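Local coordinates for 2-methyl-3-hydroxypyridine-5-carboxylic acid oxygenase (Mesorhizobium loti, PDB 3ALJ), which probably catalyses the flavin-dependent oxygenation and ring opening of 2-methyl-3-hydroxypyridine-5-carboxylic acid, a step of vitamin B6 breakdown, at residues 54-66 with 363-377. Sequence-based numbering, arbitrary orientation.
Sequences YLWHNGLRVLEGL and LEAARYDPLRRVYSW. With FAD (flavin-adenine dinucleotide), chain B; BME (beta-mercaptoethanol), chain D.
D369 OD1 is gripped from opposite faces of its carboxylate by R61 NE (2.9 Å) and by the backbone N of L371, the latter closing an Asx turn. The NE bond lies in the guanidinium plane, while R61 NH2 reaches D369 OD2 at 2.8 Å, so the arginine takes the carboxylate side-on, the two planes 64° apart. Bends at chi2 and chi3 curl the arginine chain onto the aspartate. R61 NH1 also meets E64 OE2, one helical turn on, and L371 CD1 lies over one face of the guanidinium, toward its rim. A leucine in place of R61 would probably leave the D369 carboxylate, and E64 with it, without its ionic mate, D369 OD1 keeping the L371 amide. At the helix start, H57 ND1 donates to A366 O (2.8 Å) almost exactly in its own ring plane; N58 N adds a weak bond to the same carbonyl. With CG anti to the backbone N (chi1 163°), the imidazole lies against 363-377, and the indole of W377 turns an edge to its face, CD1 of W377 3.4 Å from CD2 of H57. N58 ND2 donates to O1 of a beta-mercaptoethanol, probably from the crystallisation liquor, which passes a bond on to A365 O. Apolar contacts flank these bonds: W56 CB on A366 CB (3.6 Å), and V62 CG2 against P370 CG (3.7 Å). V306 and F309 of helix 300-314 touch V62 and L371. Y54, in the middle of strand 52-56, pairs through its backbone N and O with flavin O4 and N3. The C-terminal helix and bulged hairpin, with a G1 beta bulge at R373 and V374, thus pack on helix 57-65, which follows directly on this flavin-binding strand of the FAD-binding domain.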
ATOM      1  N   TYR A  54      -1.019  -4.665   5.046  1.00  7.25           N
ATOM      2  CA  TYR A  54      -1.264  -6.039   4.539  1.00  7.40           C
ATOM      3  C   TYR A  54      -0.734  -6.241   3.130  1.00  8.34           C
ATOM      4  O   TYR A  54      -0.972  -5.359   2.247  1.00  8.46           O
ATOM      5  CB  TYR A  54      -2.771  -6.326   4.471  1.00  8.42           C
ATOM      6  CG  TYR A  54      -3.467  -6.528   5.797  1.00  6.77           C
ATOM      7  CD1 TYR A  54      -3.401  -5.620   6.867  1.00  6.05           C
ATOM      8  CD2 TYR A  54      -4.266  -7.648   5.962  1.00  9.01           C
ATOM      9  CE1 TYR A  54      -4.037  -5.855   8.050  1.00  7.09           C
ATOM     10  CE2 TYR A  54      -5.005  -7.886   7.128  1.00  8.06           C
ATOM     11  CZ  TYR A  54      -4.856  -6.991   8.196  1.00  7.77           C
ATOM     12  OH  TYR A  54      -5.509  -7.204   9.373  1.00  8.66           O
ATOM     13  N   LEU A  55      -0.085  -7.359   2.827  1.00  7.70           N
ATOM     14  CA  LEU A  55       0.203  -7.780   1.467  1.00  7.68           C
ATOM     15  C   LEU A  55      -0.456  -9.109   1.246  1.00  7.83           C
ATOM     16  O   LEU A  55      -0.745  -9.821   2.206  1.00  7.78           O
ATOM     17  CB  LEU A  55       1.723  -7.910   1.174  1.00  7.61           C
ATOM     18  CG  LEU A  55       2.525  -6.546   1.268  1.00  8.04           C
ATOM     19  CD1 LEU A  55       3.928  -6.905   0.831  1.00  9.84           C
ATOM     20  CD2 LEU A  55       1.867  -5.500   0.314  1.00 10.20           C
ATOM     21  N   TRP A  56      -0.685  -9.418  -0.013  1.00  7.77           N
ATOM     22  CA  TRP A  56      -1.290 -10.699  -0.407  1.00  7.29           C
ATOM     23  C   TRP A  56      -0.372 -11.374  -1.388  1.00  7.40           C
ATOM     24  O   TRP A  56       0.665 -10.845  -1.790  1.00  8.55           O
ATOM     25  CB  TRP A  56      -2.644 -10.478  -1.046  1.00  7.43           C
ATOM     26  CG  TRP A  56      -3.590  -9.623  -0.190  1.00  7.53           C
ATOM     27  CD1 TRP A  56      -3.510  -8.253  -0.002  1.00  7.12           C
ATOM     28  CD2 TRP A  56      -4.706 -10.057   0.600  1.00  8.27           C
ATOM     29  NE1 TRP A  56      -4.499  -7.807   0.874  1.00  9.09           N
ATOM     30  CE2 TRP A  56      -5.249  -8.912   1.253  1.00  9.11           C
ATOM     31  CE3 TRP A  56      -5.329 -11.313   0.770  1.00  8.43           C
ATOM     32  CZ2 TRP A  56      -6.381  -8.991   2.075  1.00  9.90           C
ATOM     33  CZ3 TRP A  56      -6.432 -11.396   1.603  1.00 11.39           C
ATOM     34  CH2 TRP A  56      -6.981 -10.279   2.225  1.00 12.73           C
ATOM     35  N   HIS A  57      -0.757 -12.561  -1.861  1.00  8.58           N
ATOM     36  CA  HIS A  57      -0.020 -13.277  -2.820  1.00  7.05           C
ATOM     37  C   HIS A  57       0.539 -12.445  -3.964  1.00  7.92           C
ATOM     38  O   HIS A  57       1.705 -12.609  -4.291  1.00  8.17           O
ATOM     39  CB  HIS A  57      -1.016 -14.367  -3.418  1.00  8.06           C
ATOM     40  CG  HIS A  57      -0.608 -14.985  -4.729  1.00  7.36           C
ATOM     41  ND1 HIS A  57      -1.191 -14.566  -5.909  1.00  8.62           N
ATOM     42  CD2 HIS A  57       0.309 -15.927  -5.053  1.00  8.67           C
ATOM     43  CE1 HIS A  57      -0.659 -15.264  -6.921  1.00  9.23           C
ATOM     44  NE2 HIS A  57       0.264 -16.101  -6.432  1.00  9.96           N
ATOM     45  N   ASN A  58      -0.279 -11.571  -4.554  1.00  7.16           N
ATOM     46  CA  ASN A  58       0.263 -10.785  -5.682  1.00  7.36           C
ATOM     47  C   ASN A  58       1.504  -9.901  -5.260  1.00  6.30           C
ATOM     48  O   ASN A  58       2.512  -9.901  -5.964  1.00  7.81           O
ATOM     49  CB  ASN A  58      -0.847  -9.879  -6.268  1.00  7.88           C
ATOM     50  CG  ASN A  58      -1.431  -8.833  -5.269  1.00  9.84           C
ATOM     51  OD1 ASN A  58      -1.641  -9.119  -4.065  1.00  7.30           O
ATOM     52  ND2 ASN A  58      -1.777  -7.656  -5.813  1.00  8.73           N
ATOM     53  N   GLY A  59       1.393  -9.242  -4.095  1.00  7.52           N
ATOM     54  CA  GLY A  59       2.533  -8.424  -3.582  1.00  8.16           C
ATOM     55  C   GLY A  59       3.664  -9.289  -3.185  1.00  7.73           C
ATOM     56  O   GLY A  59       4.833  -8.901  -3.366  1.00  8.31           O
ATOM     57  N   LEU A  60       3.386 -10.441  -2.547  1.00  7.62           N
ATOM     58  CA  LEU A  60       4.438 -11.328  -2.119  1.00  8.29           C
ATOM     59  C   LEU A  60       5.211 -11.878  -3.347  1.00  8.21           C
ATOM     60  O   LEU A  60       6.436 -12.037  -3.242  1.00  8.80           O
ATOM     61  CB  LEU A  60       3.846 -12.447  -1.223  1.00  8.78           C
ATOM     62  CG  LEU A  60       3.292 -11.954   0.093  1.00  7.75           C
ATOM     63  CD1 LEU A  60       2.500 -13.103   0.742  1.00 12.11           C
ATOM     64  CD2 LEU A  60       4.385 -11.431   1.049  1.00 10.68           C
ATOM     65  N   ARG A  61       4.512 -12.153  -4.466  1.00  7.60           N
ATOM     66  CA  ARG A  61       5.170 -12.644  -5.689  1.00  7.72           C
ATOM     67  C   ARG A  61       5.999 -11.496  -6.272  1.00  9.96           C
ATOM     68  O   ARG A  61       7.094 -11.787  -6.789  1.00  9.37           O
ATOM     69  CB  ARG A  61       4.060 -13.069  -6.668  1.00  9.19           C
ATOM     70  CG  ARG A  61       3.399 -14.442  -6.314  1.00 10.03           C
ATOM     71  CD  ARG A  61       4.430 -15.617  -6.338  1.00 10.35           C
ATOM     72  NE  ARG A  61       4.638 -15.996  -7.738  1.00 10.96           N
ATOM     73  CZ  ARG A  61       5.197 -17.134  -8.085  1.00 10.33           C
ATOM     74  NH1 ARG A  61       5.863 -17.818  -7.172  1.00 12.15           N
ATOM     75  NH2 ARG A  61       5.178 -17.482  -9.394  1.00 11.32           N
ATOM     76  N   VAL A  62       5.543 -10.229  -6.183  1.00  8.26           N
ATOM     77  CA  VAL A  62       6.454  -9.168  -6.580  1.00  8.21           C
ATOM     78  C   VAL A  62       7.709  -9.228  -5.740  1.00  7.64           C
ATOM     79  O   VAL A  62       8.835  -9.138  -6.281  1.00  9.19           O
ATOM     80  CB  VAL A  62       5.792  -7.786  -6.436  1.00  8.04           C
ATOM     81  CG1 VAL A  62       6.835  -6.661  -6.712  1.00  9.71           C
ATOM     82  CG2 VAL A  62       4.627  -7.616  -7.419  1.00  8.22           C
ATOM     83  N   LEU A  63       7.574  -9.346  -4.403  1.00  8.30           N
ATOM     84  CA  LEU A  63       8.778  -9.380  -3.573  1.00  9.03           C
ATOM     85  C   LEU A  63       9.716 -10.511  -3.947  1.00  9.65           C
ATOM     86  O   LEU A  63      10.949 -10.378  -3.949  1.00  8.86           O
ATOM     87  CB  LEU A  63       8.416  -9.505  -2.045  1.00  8.97           C
ATOM     88  CG  LEU A  63       7.784  -8.208  -1.505  1.00  9.10           C
ATOM     89  CD1 LEU A  63       7.145  -8.526  -0.183  1.00 10.18           C
ATOM     90  CD2 LEU A  63       8.886  -7.150  -1.288  1.00 11.19           C
ATOM     91  N   GLU A  64       9.131 -11.687  -4.258  1.00  8.80           N
ATOM     92  CA  GLU A  64       9.971 -12.796  -4.791  1.00  8.61           C
ATOM     93  C   GLU A  64      10.713 -12.404  -6.025  1.00  7.75           C
ATOM     94  O   GLU A  64      11.898 -12.719  -6.164  1.00  9.45           O
ATOM     95  CB  GLU A  64       8.986 -13.972  -5.041  1.00  9.36           C
ATOM     96  CG  GLU A  64       9.745 -15.243  -5.422  1.00 12.87           C
ATOM     97  CD  GLU A  64       8.777 -16.497  -5.665  1.00 13.19           C
ATOM     98  OE1 GLU A  64       9.319 -17.392  -6.348  1.00 16.83           O
ATOM     99  OE2 GLU A  64       7.628 -16.461  -5.191  1.00 14.68           O
ATOM    100  N   GLY A  65       9.992 -11.805  -6.988  1.00  7.83           N
ATOM    101  CA  GLY A  65      10.605 -11.317  -8.267  1.00  8.19           C
ATOM    102  C   GLY A  65      11.670 -10.249  -7.978  1.00  9.59           C
ATOM    103  O   GLY A  65      12.560 -10.104  -8.811  1.00 12.15           O
ATOM    104  N   LEU A  66      11.600  -9.545  -6.861  1.00  9.01           N
ATOM    105  CA  LEU A  66      12.599  -8.509  -6.560  1.00  9.34           C
ATOM    106  C   LEU A  66      13.703  -9.077  -5.701  1.00 10.49           C
ATOM    107  O   LEU A  66      14.603  -8.330  -5.355  1.00 11.13           O
ATOM    108  CB  LEU A  66      11.910  -7.404  -5.731  1.00  9.91           C
ATOM    109  CG  LEU A  66      10.757  -6.659  -6.372  1.00 10.61           C
ATOM    110  CD1 LEU A  66      10.397  -5.577  -5.269  1.00  9.93           C
ATOM    111  CD2 LEU A  66      11.257  -5.950  -7.677  1.00  9.63           C
ATOM    112  N   LEU A 363     -11.080 -11.114  -4.229  1.00 10.17           N
ATOM    113  CA  LEU A 363      -9.706 -11.583  -4.227  1.00  9.95           C
ATOM    114  C   LEU A 363      -9.037 -11.635  -5.591  1.00  9.62           C
ATOM    115  O   LEU A 363      -7.902 -12.116  -5.715  1.00  9.86           O
ATOM    116  CB  LEU A 363      -9.737 -12.994  -3.635  1.00  9.36           C
ATOM    117  CG  LEU A 363     -10.030 -13.002  -2.120  1.00 10.02           C
ATOM    118  CD1 LEU A 363     -10.162 -14.527  -1.715  1.00 11.18           C
ATOM    119  CD2 LEU A 363      -8.973 -12.237  -1.283  1.00 12.70           C
ATOM    120  N   GLU A 364      -9.669 -11.117  -6.661  1.00 10.81           N
ATOM    121  CA  GLU A 364      -9.028 -11.220  -7.942  1.00 12.89           C
ATOM    122  C   GLU A 364      -7.677 -10.568  -8.020  1.00 11.72           C
ATOM    123  O   GLU A 364      -6.702 -11.247  -8.489  1.00 11.04           O
ATOM    124  CB  GLU A 364      -9.967 -10.554  -8.958  1.00 16.93           C
ATOM    125  CG  GLU A 364      -9.286 -10.387 -10.346  1.00 16.58           C
ATOM    126  CD  GLU A 364     -10.257  -9.713 -11.326  1.00 25.08           C
ATOM    127  OE1 GLU A 364     -11.268 -10.364 -11.601  1.00 28.16           O
ATOM    128  OE2 GLU A 364     -10.079  -8.515 -11.651  1.00 20.69           O
ATOM    129  N   ALA A 365      -7.500  -9.346  -7.500  1.00 10.34           N
ATOM    130  CA  ALA A 365      -6.221  -8.708  -7.559  1.00  9.73           C
ATOM    131  C   ALA A 365      -5.178  -9.558  -6.766  1.00  9.98           C
ATOM    132  O   ALA A 365      -4.001  -9.791  -7.181  1.00  9.34           O
ATOM    133  CB  ALA A 365      -6.247  -7.251  -6.980  1.00 12.47           C
ATOM    134  N   ALA A 366      -5.618 -10.070  -5.598  1.00  9.71           N
ATOM    135  CA  ALA A 366      -4.625 -10.861  -4.749  1.00  7.13           C
ATOM    136  C   ALA A 366      -4.251 -12.170  -5.448  1.00  7.86           C
ATOM    137  O   ALA A 366      -3.135 -12.619  -5.266  1.00  8.49           O
ATOM    138  CB  ALA A 366      -5.282 -11.159  -3.420  1.00  7.90           C
ATOM    139  N   ARG A 367      -5.188 -12.746  -6.228  1.00  9.49           N
ATOM    140  CA  ARG A 367      -4.916 -13.996  -6.928  1.00 10.21           C
ATOM    141  C   ARG A 367      -3.961 -13.867  -8.051  1.00 10.13           C
ATOM    142  O   ARG A 367      -3.360 -14.882  -8.506  1.00  9.37           O
ATOM    143  CB  ARG A 367      -6.237 -14.603  -7.435  1.00  8.54           C
ATOM    144  CG  ARG A 367      -7.083 -15.155  -6.259  1.00  9.59           C
ATOM    145  CD  ARG A 367      -8.419 -15.691  -6.759  1.00 10.17           C
ATOM    146  NE  ARG A 367      -8.079 -16.827  -7.579  1.00 13.55           N
ATOM    147  CZ  ARG A 367      -8.334 -16.918  -8.862  1.00 15.47           C
ATOM    148  NH1 ARG A 367      -9.081 -15.990  -9.513  1.00 17.38           N
ATOM    149  NH2 ARG A 367      -7.808 -17.965  -9.469  1.00 14.42           N
ATOM    150  N   TYR A 368      -3.791 -12.637  -8.636  1.00  8.30           N
ATOM    151  CA  TYR A 368      -2.930 -12.466  -9.770  1.00  8.34           C
ATOM    152  C   TYR A 368      -1.487 -12.734  -9.401  1.00  9.57           C
ATOM    153  O   TYR A 368      -0.944 -12.211  -8.393  1.00 10.24           O
ATOM    154  CB  TYR A 368      -3.089 -11.001 -10.303  1.00  9.08           C
ATOM    155  CG  TYR A 368      -2.222 -10.764 -11.523  1.00  8.47           C
ATOM    156  CD1 TYR A 368      -2.455 -11.533 -12.713  1.00  9.30           C
ATOM    157  CD2 TYR A 368      -1.125  -9.901 -11.468  1.00  8.06           C
ATOM    158  CE1 TYR A 368      -1.632 -11.343 -13.820  1.00 11.32           C
ATOM    159  CE2 TYR A 368      -0.355  -9.676 -12.592  1.00  8.04           C
ATOM    160  CZ  TYR A 368      -0.573 -10.466 -13.762  1.00 11.05           C
ATOM    161  OH  TYR A 368       0.228 -10.291 -14.883  1.00 12.05           O
ATOM    162  N   ASP A 369      -0.780 -13.580 -10.206  1.00  9.10           N
ATOM    163  CA  ASP A 369       0.662 -13.768 -10.042  1.00  9.03           C
ATOM    164  C   ASP A 369       1.389 -12.972 -11.131  1.00 10.96           C
ATOM    165  O   ASP A 369       1.380 -13.363 -12.296  1.00 11.48           O
ATOM    166  CB  ASP A 369       0.995 -15.251 -10.260  1.00  9.99           C
ATOM    167  CG  ASP A 369       2.455 -15.429 -10.303  1.00 11.34           C
ATOM    168  OD1 ASP A 369       3.231 -14.603  -9.813  1.00 10.40           O
ATOM    169  OD2 ASP A 369       2.908 -16.471 -10.780  1.00 13.53           O
ATOM    170  N   PRO A 370       2.045 -11.865 -10.789  1.00 10.67           N
ATOM    171  CA  PRO A 370       2.723 -11.095 -11.780  1.00 12.41           C
ATOM    172  C   PRO A 370       3.915 -11.821 -12.374  1.00 13.47           C
ATOM    173  O   PRO A 370       4.346 -11.398 -13.488  1.00 15.16           O
ATOM    174  CB  PRO A 370       3.185  -9.834 -10.946  1.00 11.48           C
ATOM    175  CG  PRO A 370       3.342 -10.405  -9.565  1.00 11.78           C
ATOM    176  CD  PRO A 370       2.176 -11.335  -9.433  1.00 12.97           C
ATOM    177  N   LEU A 371       4.516 -12.853 -11.747  1.00 12.22           N
ATOM    178  CA  LEU A 371       5.760 -13.476 -12.318  1.00 12.08           C
ATOM    179  C   LEU A 371       5.332 -14.342 -13.517  1.00 15.01           C
ATOM    180  O   LEU A 371       5.959 -14.256 -14.611  1.00 16.92           O
ATOM    181  CB  LEU A 371       6.418 -14.294 -11.208  1.00 13.86           C
ATOM    182  CG  LEU A 371       6.736 -13.551  -9.874  1.00 10.63           C
ATOM    183  CD1 LEU A 371       7.695 -14.436  -9.076  1.00 11.73           C
ATOM    184  CD2 LEU A 371       7.411 -12.247 -10.276  1.00 12.60           C
ATOM    185  N   ARG A 372       4.308 -15.152 -13.320  1.00 14.26           N
ATOM    186  CA  ARG A 372       3.778 -16.018 -14.418  0.50 13.45           C
ATOM    187  C   ARG A 372       2.714 -15.394 -15.233  1.00 13.43           C
ATOM    188  O   ARG A 372       2.338 -15.945 -16.327  1.00 16.01           O
ATOM    189  CB  ARG A 372       3.143 -17.297 -13.882  0.50 11.07           C
ATOM    190  CG  ARG A 372       4.250 -18.154 -13.298  0.50 10.57           C
ATOM    191  CD  ARG A 372       3.733 -19.461 -12.737  0.50 12.61           C
ATOM    192  NE  ARG A 372       3.137 -20.223 -13.808  0.50 17.60           N
ATOM    193  CZ  ARG A 372       1.962 -20.809 -13.660  0.50 17.50           C
ATOM    194  NH1 ARG A 372       1.388 -20.753 -12.465  0.50 13.44           N
ATOM    195  NH2 ARG A 372       1.434 -21.531 -14.663  0.50 20.56           N
ATOM    196  N   ARG A 373       2.161 -14.246 -14.809  1.00 11.96           N
ATOM    197  CA  ARG A 373       1.096 -13.560 -15.522  1.00 13.08           C
ATOM    198  C   ARG A 373      -0.179 -14.400 -15.634  1.00 14.76           C
ATOM    199  O   ARG A 373      -0.861 -14.438 -16.666  1.00 17.19           O
ATOM    200  CB  ARG A 373       1.551 -13.039 -16.963  1.00 14.82           C
ATOM    201  CG  ARG A 373       2.870 -12.299 -16.877  1.00 16.10           C
ATOM    202  CD  ARG A 373       3.201 -11.848 -18.319  1.00 20.40           C
ATOM    203  NE  ARG A 373       4.621 -11.559 -18.319  1.00 21.00           N
ATOM    204  CZ  ARG A 373       5.165 -10.632 -19.157  1.00 19.26           C
ATOM    205  NH1 ARG A 373       6.495 -10.506 -19.086  1.00 24.52           N
ATOM    206  NH2 ARG A 373       4.333  -9.938 -19.972  1.00 21.16           N
ATOM    207  N   VAL A 374      -0.514 -15.116 -14.546  1.00 12.70           N
ATOM    208  CA  VAL A 374      -1.812 -15.885 -14.498  1.00 12.71           C
ATOM    209  C   VAL A 374      -2.431 -15.661 -13.181  1.00 11.48           C
ATOM    210  O   VAL A 374      -1.719 -15.125 -12.256  1.00 12.43           O
ATOM    211  CB  VAL A 374      -1.505 -17.422 -14.602  1.00 14.20           C
ATOM    212  CG1 VAL A 374      -0.854 -17.716 -16.061  1.00 18.72           C
ATOM    213  CG2 VAL A 374      -0.595 -17.903 -13.484  1.00 18.01           C
ATOM    214  N   TYR A 375      -3.679 -16.066 -13.019  1.00 11.68           N
ATOM    215  CA  TYR A 375      -4.365 -16.045 -11.706  1.00 11.25           C
ATOM    216  C   TYR A 375      -4.180 -17.391 -11.056  1.00 12.31           C
ATOM    217  O   TYR A 375      -4.335 -18.456 -11.763  1.00 14.90           O
ATOM    218  CB  TYR A 375      -5.845 -15.740 -11.905  1.00 10.78           C
ATOM    219  CG  TYR A 375      -6.080 -14.343 -12.394  1.00 11.37           C
ATOM    220  CD1 TYR A 375      -5.977 -14.013 -13.758  1.00 11.85           C
ATOM    221  CD2 TYR A 375      -6.206 -13.341 -11.462  1.00 10.84           C
ATOM    222  CE1 TYR A 375      -6.124 -12.675 -14.151  1.00 15.51           C
ATOM    223  CE2 TYR A 375      -6.399 -12.004 -11.825  1.00 13.17           C
ATOM    224  CZ  TYR A 375      -6.413 -11.690 -13.146  1.00 17.36           C
ATOM    225  OH  TYR A 375      -6.633 -10.374 -13.592  1.00 18.34           O
ATOM    226  N   SER A 376      -3.794 -17.406  -9.785  1.00  9.75           N
ATOM    227  CA  SER A 376      -3.558 -18.659  -9.078  1.00 10.07           C
ATOM    228  C   SER A 376      -4.474 -18.713  -7.856  1.00  8.25           C
ATOM    229  O   SER A 376      -5.469 -17.984  -7.715  1.00 10.57           O
ATOM    230  CB  SER A 376      -2.077 -18.661  -8.682  1.00 10.31           C
ATOM    231  OG  SER A 376      -1.628 -19.890  -8.024  1.00 13.22           O
ATOM    232  N   TRP A 377      -4.241 -19.699  -6.979  1.00  8.88           N
ATOM    233  CA  TRP A 377      -4.977 -19.853  -5.691  1.00  9.31           C
ATOM    234  C   TRP A 377      -6.450 -19.783  -5.919  1.00  9.10           C
ATOM    235  O   TRP A 377      -7.129 -18.903  -5.388  1.00  9.08           O
ATOM    236  CB  TRP A 377      -4.470 -18.876  -4.620  1.00  9.29           C
ATOM    237  CG  TRP A 377      -2.998 -19.179  -4.367  1.00 11.42           C
ATOM    238  CD1 TRP A 377      -1.896 -18.473  -4.901  1.00  9.86           C
ATOM    239  CD2 TRP A 377      -2.454 -20.228  -3.541  1.00  7.91           C
ATOM    240  NE1 TRP A 377      -0.710 -19.104  -4.453  1.00 10.99           N
ATOM    241  CE2 TRP A 377      -1.029 -20.152  -3.640  1.00  8.99           C
ATOM    242  CE3 TRP A 377      -3.030 -21.303  -2.794  1.00 11.20           C
ATOM    243  CZ2 TRP A 377      -0.211 -21.115  -3.027  1.00 11.71           C
ATOM    244  CZ3 TRP A 377      -2.207 -22.209  -2.174  1.00 11.26           C
ATOM    245  CH2 TRP A 377      -0.801 -22.100  -2.335  1.00 10.82           C
TER
HETATM  246  PA  FAD B 380       3.817   6.559  -1.522  1.00 10.38           P
HETATM  247  O1A FAD B 380       3.898   5.373  -0.613  1.00 15.26           O
HETATM  248  O2A FAD B 380       3.024   7.674  -1.155  1.00 12.17           O
HETATM  249  O5B FAD B 380       5.319   7.018  -1.764  1.00  9.44           O
HETATM  250  C5B FAD B 380       5.626   8.191  -2.589  1.00  8.28           C
HETATM  251  C4B FAD B 380       7.012   8.560  -2.103  1.00  8.40           C
HETATM  252  O4B FAD B 380       7.343   9.676  -3.000  1.00 10.53           O
HETATM  253  C3B FAD B 380       7.081   9.131  -0.734  1.00  9.09           C
HETATM  254  O3B FAD B 380       8.201   8.594  -0.001  1.00 10.15           O
HETATM  255  C2B FAD B 380       7.144  10.682  -0.980  1.00  8.38           C
HETATM  256  O2B FAD B 380       7.847  11.395   0.052  1.00 10.44           O
HETATM  257  C1B FAD B 380       7.953  10.792  -2.231  1.00 10.97           C
HETATM  258  N9A FAD B 380       7.620  11.910  -3.054  1.00  7.95           N
HETATM  259  C8A FAD B 380       6.427  12.585  -3.186  1.00  9.44           C
HETATM  260  N7A FAD B 380       6.502  13.535  -4.130  1.00  8.88           N
HETATM  261  C5A FAD B 380       7.798  13.480  -4.620  1.00  7.74           C
HETATM  262  C6A FAD B 380       8.435  14.149  -5.662  1.00  8.54           C
HETATM  263  N6A FAD B 380       7.784  15.136  -6.364  1.00 11.67           N
HETATM  264  N1A FAD B 380       9.705  13.812  -5.900  1.00  8.90           N
HETATM  265  C2A FAD B 380      10.364  12.888  -5.192  1.00 10.88           C
HETATM  266  N3A FAD B 380       9.791  12.166  -4.186  1.00  8.54           N
HETATM  267  C4A FAD B 380       8.486  12.473  -3.948  1.00  7.54           C
HETATM  268  N1  FAD B 380      -2.044  -0.852   0.571  1.00  8.22           N
HETATM  269  C2  FAD B 380      -1.837  -2.151   0.691  1.00  7.88           C
HETATM  270  O2  FAD B 380      -1.326  -2.843  -0.204  1.00  8.74           O
HETATM  271  N3  FAD B 380      -2.215  -2.809   1.862  1.00  7.26           N
HETATM  272  C4  FAD B 380      -2.774  -2.121   2.940  1.00  7.47           C
HETATM  273  O4  FAD B 380      -2.957  -2.748   4.049  1.00  7.57           O
HETATM  274  C4X FAD B 380      -2.996  -0.765   2.774  1.00  8.26           C
HETATM  275  N5  FAD B 380      -3.675  -0.030   3.806  1.00  8.98           N
HETATM  276  C5X FAD B 380      -3.953   1.309   3.602  1.00  7.90           C
HETATM  277  C6  FAD B 380      -4.708   2.033   4.541  1.00  8.79           C
HETATM  278  C7  FAD B 380      -4.930   3.376   4.374  1.00  9.72           C
HETATM  279  C7M FAD B 380      -5.754   4.148   5.444  1.00 12.08           C
HETATM  280  C8  FAD B 380      -4.479   4.025   3.244  1.00  9.53           C
HETATM  281  C8M FAD B 380      -4.741   5.528   2.999  1.00 10.79           C
HETATM  282  C9  FAD B 380      -3.731   3.315   2.294  1.00  9.82           C
HETATM  283  C9A FAD B 380      -3.497   1.926   2.444  1.00  8.56           C
HETATM  284  N10 FAD B 380      -2.757   1.150   1.447  1.00  7.47           N
HETATM  285  C10 FAD B 380      -2.570  -0.170   1.613  1.00  6.57           C
HETATM  286  C1' FAD B 380      -2.287   1.859   0.163  1.00  7.84           C
HETATM  287  C2' FAD B 380      -0.806   2.189   0.292  1.00  6.49           C
HETATM  288  O2' FAD B 380      -0.601   2.994   1.473  1.00  8.06           O
HETATM  289  C3' FAD B 380      -0.375   3.062  -0.902  1.00  7.89           C
HETATM  290  O3' FAD B 380      -1.150   2.604  -2.074  1.00  7.45           O
HETATM  291  C4' FAD B 380       1.042   2.924  -1.277  1.00  7.60           C
HETATM  292  O4' FAD B 380       1.824   3.412  -0.150  1.00 11.17           O
HETATM  293  C5' FAD B 380       1.398   3.780  -2.448  1.00  8.62           C
HETATM  294  O5' FAD B 380       2.784   3.615  -2.728  1.00  7.55           O
HETATM  295  P   FAD B 380       3.444   4.667  -3.707  1.00  8.20           P
HETATM  296  O1P FAD B 380       4.865   4.297  -3.760  1.00  8.91           O
HETATM  297  O2P FAD B 380       2.676   4.812  -4.983  1.00  9.09           O
HETATM  298  O3P FAD B 380       3.255   6.089  -2.961  1.00  8.10           O
HETATM  299  C1  BME D 382      -3.198  -6.939  -9.113  1.00 18.30           C
HETATM  300  C2  BME D 382      -3.069  -5.759  -8.081  1.00 13.99           C
HETATM  301  O1  BME D 382      -2.382  -8.019  -8.642  1.00 10.44           O
HETATM  302  S2  BME D 382      -3.932  -4.321  -8.919  1.00 17.18           S